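Local coordinates for protein L-lysine 6-monooxygenase involved in desferrioxamine biosynthesis (Erwinia amylovora CFBP1430, PDB 5O8P) that probably uses FAD and NADPH to N-hydroxylate cadaverine, an early step in making the siderophore desferrioxamine, at residues 9-20 and 33-44. Numbering follows the deposited sequence.
With FAD (flavin-adenine dinucleotide), chain C.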
loop_
_atom_site.group_PDB
_atom_site.type_symbol
_atom_site.label_atom_id
_atom_site.label_comp_id
_atom_site.label_asym_id
_atom_site.label_seq_id
_atom_site.Cartn_x
_atom_site.Cartn_y
_atom_site.Cartn_z
ATOM N N TYR B 9 -11.713 -48.635 13.322
ATOM C CA TYR B 9 -11.541 -47.183 13.488
ATOM C C TYR B 9 -12.871 -46.472 13.237
ATOM O O TYR B 9 -13.733 -46.966 12.477
ATOM C CB TYR B 9 -10.444 -46.655 12.555
ATOM C CG TYR B 9 -9.044 -47.003 13.006
ATOM C CD1 TYR B 9 -8.366 -46.196 13.927
ATOM C CD2 TYR B 9 -8.388 -48.145 12.519
ATOM C CE1 TYR B 9 -7.082 -46.507 14.343
ATOM C CE2 TYR B 9 -7.101 -48.466 12.934
ATOM C CZ TYR B 9 -6.457 -47.648 13.848
ATOM O OH TYR B 9 -5.179 -47.942 14.256
ATOM N N ASP B 10 -13.041 -45.305 13.864
ATOM C CA ASP B 10 -14.247 -44.479 13.648
ATOM C C ASP B 10 -14.219 -43.904 12.247
ATOM O O ASP B 10 -15.252 -43.834 11.565
ATOM C CB ASP B 10 -14.368 -43.363 14.689
ATOM C CG ASP B 10 -14.741 -43.885 16.074
ATOM O OD1 ASP B 10 -15.739 -44.639 16.198
ATOM O OD2 ASP B 10 -14.034 -43.534 17.052
ATOM N N PHE B 11 -13.025 -43.472 11.844
ATOM C CA PHE B 11 -12.748 -43.131 10.462
ATOM C C PHE B 11 -11.277 -43.360 10.124
ATOM O O PHE B 11 -10.412 -43.321 11.012
ATOM C CB PHE B 11 -13.134 -41.672 10.183
ATOM C CG PHE B 11 -12.170 -40.668 10.744
ATOM C CD1 PHE B 11 -12.246 -40.280 12.066
ATOM C CD2 PHE B 11 -11.179 -40.119 9.944
ATOM C CE1 PHE B 11 -11.354 -39.344 12.589
ATOM C CE2 PHE B 11 -10.278 -39.199 10.457
ATOM C CZ PHE B 11 -10.367 -38.800 11.782
ATOM N N ILE B 12 -11.007 -43.585 8.838
ATOM C CA ILE B 12 -9.641 -43.599 8.312
ATOM C C ILE B 12 -9.537 -42.530 7.242
ATOM O O ILE B 12 -10.359 -42.495 6.324
ATOM C CB ILE B 12 -9.268 -44.952 7.660
ATOM C CG1 ILE B 12 -9.202 -46.057 8.694
ATOM C CG2 ILE B 12 -7.906 -44.873 6.970
ATOM C CD1 ILE B 12 -9.248 -47.430 8.061
ATOM N N GLY B 13 -8.523 -41.681 7.356
ATOM C CA GLY B 13 -8.212 -40.712 6.312
ATOM C C GLY B 13 -7.168 -41.328 5.411
ATOM O O GLY B 13 -6.156 -41.837 5.895
ATOM N N ILE B 14 -7.414 -41.308 4.104
ATOM C CA ILE B 14 -6.452 -41.818 3.123
ATOM C C ILE B 14 -5.887 -40.636 2.351
ATOM O O ILE B 14 -6.599 -39.998 1.606
ATOM C CB ILE B 14 -7.121 -42.791 2.147
ATOM C CG1 ILE B 14 -7.699 -43.978 2.907
ATOM C CG2 ILE B 14 -6.141 -43.233 1.064
ATOM C CD1 ILE B 14 -8.548 -44.895 2.044
ATOM N N GLY B 15 -4.605 -40.373 2.531
ATOM C CA GLY B 15 -3.921 -39.208 1.979
ATOM C C GLY B 15 -3.718 -38.188 3.073
ATOM O O GLY B 15 -4.633 -37.945 3.831
ATOM N N ILE B 16 -2.515 -37.631 3.187
ATOM C CA ILE B 16 -2.215 -36.594 4.167
ATOM C C ILE B 16 -1.637 -35.382 3.433
ATOM O O ILE B 16 -0.419 -35.081 3.467
ATOM C CB ILE B 16 -1.276 -37.086 5.290
ATOM C CG1 ILE B 16 -1.854 -38.324 5.967
ATOM C CG2 ILE B 16 -1.089 -36.003 6.351
ATOM C CD1 ILE B 16 -0.840 -39.058 6.826
ATOM N N GLY B 17 -2.538 -34.702 2.742
ATOM C CA GLY B 17 -2.265 -33.370 2.225
ATOM C C GLY B 17 -2.596 -32.389 3.314
ATOM O O GLY B 17 -2.901 -32.808 4.424
ATOM N N PRO B 18 -2.551 -31.081 3.013
ATOM C CA PRO B 18 -2.890 -30.090 4.040
ATOM C C PRO B 18 -4.313 -30.210 4.557
ATOM O O PRO B 18 -4.555 -29.890 5.728
ATOM C CB PRO B 18 -2.689 -28.745 3.335
ATOM C CG PRO B 18 -1.921 -29.050 2.089
ATOM C CD PRO B 18 -2.268 -30.451 1.713
ATOM N N PHE B 19 -5.228 -30.692 3.718
ATOM C CA PHE B 19 -6.606 -30.919 4.167
ATOM C C PHE B 19 -6.752 -32.036 5.217
ATOM O O PHE B 19 -7.268 -31.774 6.301
ATOM C CB PHE B 19 -7.545 -31.149 2.974
ATOM C CG PHE B 19 -7.571 -30.007 2.012
ATOM C CD1 PHE B 19 -7.676 -28.681 2.465
ATOM C CD2 PHE B 19 -7.523 -30.228 0.660
ATOM C CE1 PHE B 19 -7.695 -27.622 1.590
ATOM C CE2 PHE B 19 -7.555 -29.154 -0.223
ATOM C CZ PHE B 19 -7.620 -27.864 0.250
ATOM N N ASN B 20 -6.294 -33.253 4.926
ATOM C CA ASN B 20 -6.350 -34.331 5.935
ATOM C C ASN B 20 -5.399 -34.108 7.094
ATOM O O ASN B 20 -5.676 -34.573 8.188
ATOM C CB ASN B 20 -6.114 -35.718 5.341
ATOM C CG ASN B 20 -7.388 -36.391 4.855
ATOM O OD1 ASN B 20 -8.476 -35.876 5.028
ATOM N ND2 ASN B 20 -7.250 -37.551 4.235
ATOM N N LEU B 33 -12.965 -40.369 19.794
ATOM C CA LEU B 33 -12.755 -40.406 18.363
ATOM C C LEU B 33 -11.438 -41.097 18.104
ATOM O O LEU B 33 -10.390 -40.566 18.443
ATOM C CB LEU B 33 -12.738 -38.987 17.793
ATOM C CG LEU B 33 -12.700 -38.890 16.278
ATOM C CD1 LEU B 33 -13.864 -39.619 15.621
ATOM C CD2 LEU B 33 -12.718 -37.419 15.896
ATOM N N ASN B 34 -11.504 -42.295 17.539
ATOM C CA ASN B 34 -10.320 -43.059 17.147
ATOM C C ASN B 34 -10.233 -43.026 15.638
ATOM O O ASN B 34 -11.016 -43.679 14.934
ATOM C CB ASN B 34 -10.401 -44.488 17.678
ATOM C CG ASN B 34 -10.344 -44.540 19.189
ATOM O OD1 ASN B 34 -10.882 -45.453 19.803
ATOM N ND2 ASN B 34 -9.702 -43.550 19.799
ATOM N N GLY B 35 -9.298 -42.204 15.158
ATOM C CA GLY B 35 -9.069 -42.009 13.738
ATOM C C GLY B 35 -7.600 -42.193 13.406
ATOM O O GLY B 35 -6.730 -42.025 14.253
ATOM N N VAL B 36 -7.340 -42.566 12.169
ATOM C CA VAL B 36 -5.987 -42.759 11.711
ATOM C C VAL B 36 -5.881 -42.304 10.255
ATOM O O VAL B 36 -6.866 -42.347 9.501
ATOM C CB VAL B 36 -5.559 -44.233 11.897
ATOM C CG1 VAL B 36 -6.236 -45.142 10.889
ATOM C CG2 VAL B 36 -4.054 -44.395 11.835
ATOM N N PHE B 37 -4.683 -41.863 9.881
ATOM C CA PHE B 37 -4.441 -41.294 8.580
ATOM C C PHE B 37 -3.289 -42.006 7.907
ATOM O O PHE B 37 -2.222 -42.131 8.489
ATOM C CB PHE B 37 -4.103 -39.817 8.735
ATOM C CG PHE B 37 -5.253 -38.989 9.207
ATOM C CD1 PHE B 37 -6.135 -38.419 8.299
ATOM C CD2 PHE B 37 -5.486 -38.813 10.570
ATOM C CE1 PHE B 37 -7.205 -37.664 8.738
ATOM C CE2 PHE B 37 -6.566 -38.067 11.016
ATOM C CZ PHE B 37 -7.409 -37.479 10.098
ATOM N N LEU B 38 -3.507 -42.428 6.665
ATOM C CA LEU B 38 -2.559 -43.225 5.894
ATOM C C LEU B 38 -2.049 -42.436 4.697
ATOM O O LEU B 38 -2.852 -41.944 3.930
ATOM C CB LEU B 38 -3.273 -44.472 5.366
ATOM C CG LEU B 38 -3.532 -45.673 6.273
ATOM C CD1 LEU B 38 -3.623 -45.326 7.746
ATOM C CD2 LEU B 38 -4.768 -46.427 5.799
ATOM N N ASP B 39 -0.733 -42.353 4.514
ATOM C CA ASP B 39 -0.137 -41.717 3.325
ATOM C C ASP B 39 1.056 -42.543 2.825
ATOM O O ASP B 39 1.765 -43.146 3.626
ATOM C CB ASP B 39 0.310 -40.291 3.663
ATOM C CG ASP B 39 0.673 -39.464 2.426
ATOM O OD1 ASP B 39 -0.229 -38.827 1.846
ATOM O OD2 ASP B 39 1.857 -39.442 2.035
ATOM N N GLN B 40 1.272 -42.558 1.509
ATOM C CA GLN B 40 2.304 -43.400 0.901
ATOM C C GLN B 40 3.722 -42.823 0.960
ATOM O O GLN B 40 4.700 -43.575 0.906
ATOM C CB GLN B 40 1.929 -43.766 -0.530
ATOM C CG GLN B 40 2.031 -42.661 -1.544
ATOM C CD GLN B 40 1.311 -43.025 -2.825
ATOM O OE1 GLN B 40 1.479 -44.123 -3.394
ATOM N NE2 GLN B 40 0.497 -42.108 -3.286
ATOM N N ASN B 41 3.830 -41.507 1.076
ATOM C CA ASN B 41 5.131 -40.831 1.160
ATOM C C ASN B 41 5.726 -41.025 2.549
ATOM O O ASN B 41 5.008 -41.423 3.472
ATOM C CB ASN B 41 4.984 -39.339 0.842
ATOM C CG ASN B 41 4.438 -39.106 -0.541
ATOM O OD1 ASN B 41 3.445 -38.419 -0.710
ATOM N ND2 ASN B 41 5.079 -39.699 -1.539
ATOM N N PRO B 42 7.045 -40.781 2.698
ATOM C CA PRO B 42 7.702 -40.952 4.001
ATOM C C PRO B 42 7.463 -39.825 5.011
ATOM O O PRO B 42 7.687 -40.007 6.204
ATOM C CB PRO B 42 9.181 -41.040 3.629
ATOM C CG PRO B 42 9.300 -40.255 2.375
ATOM C CD PRO B 42 8.026 -40.503 1.632
ATOM N N GLY B 43 7.020 -38.671 4.534
ATOM C CA GLY B 43 6.646 -37.575 5.410
ATOM C C GLY B 43 5.854 -36.554 4.637
ATOM O O GLY B 43 5.598 -36.717 3.430
ATOM N N PHE B 44 5.457 -35.496 5.331
ATOM C CA PHE B 44 4.766 -34.402 4.675
ATOM C C PHE B 44 5.807 -33.598 3.918
ATOM O O PHE B 44 6.858 -33.247 4.466
ATOM C CB PHE B 44 4.058 -33.511 5.679
ATOM C CG PHE B 44 3.151 -32.508 5.049
ATOM C CD1 PHE B 44 1.822 -32.835 4.782
ATOM C CD2 PHE B 44 3.613 -31.242 4.721
ATOM C CE1 PHE B 44 0.956 -31.905 4.222
ATOM C CE2 PHE B 44 2.772 -30.314 4.148
ATOM C CZ PHE B 44 1.427 -30.636 3.906
HETATM P PA FAD C . -1.999 -33.213 -1.613
HETATM O O1A FAD C . -0.612 -32.613 -1.472
HETATM O O2A FAD C . -2.482 -33.646 -2.977
HETATM O O5B FAD C . -2.026 -34.467 -0.595
HETATM C C5B FAD C . -2.324 -35.794 -1.016
HETATM C C4B FAD C . -1.482 -36.848 -0.308
HETATM O O4B FAD C . -2.117 -38.129 -0.443
HETATM C C3B FAD C . -0.091 -36.993 -0.916
HETATM O O3B FAD C . 0.877 -37.006 0.141
HETATM C C2B FAD C . -0.153 -38.296 -1.713
HETATM O O2B FAD C . 1.090 -39.002 -1.780
HETATM C C1B FAD C . -1.177 -39.097 -0.932
HETATM N N9A FAD C . -1.824 -40.223 -1.659
HETATM C C8A FAD C . -2.424 -40.221 -2.868
HETATM N N7A FAD C . -2.893 -41.465 -3.167
HETATM C C5A FAD C . -2.592 -42.283 -2.135
HETATM C C6A FAD C . -2.783 -43.717 -1.783
HETATM N N6A FAD C . -3.418 -44.567 -2.626
HETATM N N1A FAD C . -2.306 -44.151 -0.587
HETATM C C2A FAD C . -1.669 -43.328 0.273
HETATM N N3A FAD C . -1.455 -42.024 0.011
HETATM C C4A FAD C . -1.887 -41.454 -1.147
HETATM N N1 FAD C . -4.234 -23.207 -2.026
HETATM C C2 FAD C . -4.354 -22.180 -1.144
HETATM O O2 FAD C . -5.455 -22.023 -0.569
HETATM N N3 FAD C . -3.331 -21.340 -0.867
HETATM C C4 FAD C . -2.128 -21.466 -1.456
HETATM O O4 FAD C . -1.203 -20.675 -1.189
HETATM C C4X FAD C . -1.915 -22.563 -2.433
HETATM N N5 FAD C . -0.731 -22.746 -3.056
HETATM C C5X FAD C . -0.571 -23.755 -3.944
HETATM C C6 FAD C . 0.672 -23.893 -4.558
HETATM C C7 FAD C . 0.913 -24.908 -5.481
HETATM C C7M FAD C . 2.267 -25.035 -6.134
HETATM C C8 FAD C . -0.187 -25.860 -5.813
HETATM C C8M FAD C . 0.047 -26.965 -6.807
HETATM C C9 FAD C . -1.437 -25.729 -5.206
HETATM C C9A FAD C . -1.693 -24.709 -4.271
HETATM N N10 FAD C . -2.960 -24.536 -3.618
HETATM C C10 FAD C . -3.080 -23.457 -2.697
HETATM C "C1'" FAD C . -4.141 -25.413 -3.846
HETATM C "C2'" FAD C . -4.246 -26.554 -2.807
HETATM O "O2'" FAD C . -4.051 -26.039 -1.473
HETATM C "C3'" FAD C . -3.269 -27.718 -3.057
HETATM O "O3'" FAD C . -3.519 -28.316 -4.339
HETATM C "C4'" FAD C . -3.340 -28.815 -1.986
HETATM O "O4'" FAD C . -2.084 -29.500 -1.922
HETATM C "C5'" FAD C . -4.442 -29.835 -2.255
HETATM O "O5'" FAD C . -4.799 -30.471 -1.025
HETATM P P FAD C . -4.640 -32.054 -0.852
HETATM O O1P FAD C . -5.026 -32.409 0.570
HETATM O O2P FAD C . -5.415 -32.623 -2.007
HETATM O O3P FAD C . -3.020 -32.102 -1.000
#
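Phe11 turns the edge of its ring toward the face of Phe37 in an offset edge-to-face pair, centroids 5.4 Å apart and planes at 75°, while CA of Gly35 sits over a Phe11 face and Leu33 meets that ring at its rim. The Phe37 ring reaches across the Gly13 backbone, its CD1 3.7 Å from Gly13 CA. This face of the sheet packs against helix 18-27, where Phe37 touches Ala24 and Ser27. On the other face Val36 CG1 stands over the centre of the Tyr9 ring, 3.7 Å from its centroid, and lies beside Ile12; chi1 of 73° swings that methyl between backbone N and carbonyl carbon, toward both neighbours. Ile12 CG2 then meets Leu38 CD2. Between the faces, parallel strands 11-14 and 35-38 are joined by backbone hydrogen bonds from Gly13 N to Val36 O, Leu38 N to Gly13 O and Gly15 N to Leu38 O. At the N-terminal end Asp10 N donates to Asn34 O, and Asn34 N returns a hydrogen bond to the anti lone pair of Asp10 OD2 (2.9 Å, 177°). Past the strands, Asp39 OD1 accepts Ile16 N (2.9 Å) and lies 2.7 Å from FAD O3B, and OD2 closes an Asx turn with Asn41 N. Asn20 ND2 donates a hydrogen bond to Gly15 O, tying helix 18-27 to the turn. Gly15 CA and Gly17 CA lie against FAD O4B and O5B. In this Rossmann-type beta-alpha-beta unit, a glycine-rich turn admits the pyrophosphate, and a carboxylate just past the second strand, positioned by the N-H groups of Ile16 and Asn41, lies beside the adenosine ribose.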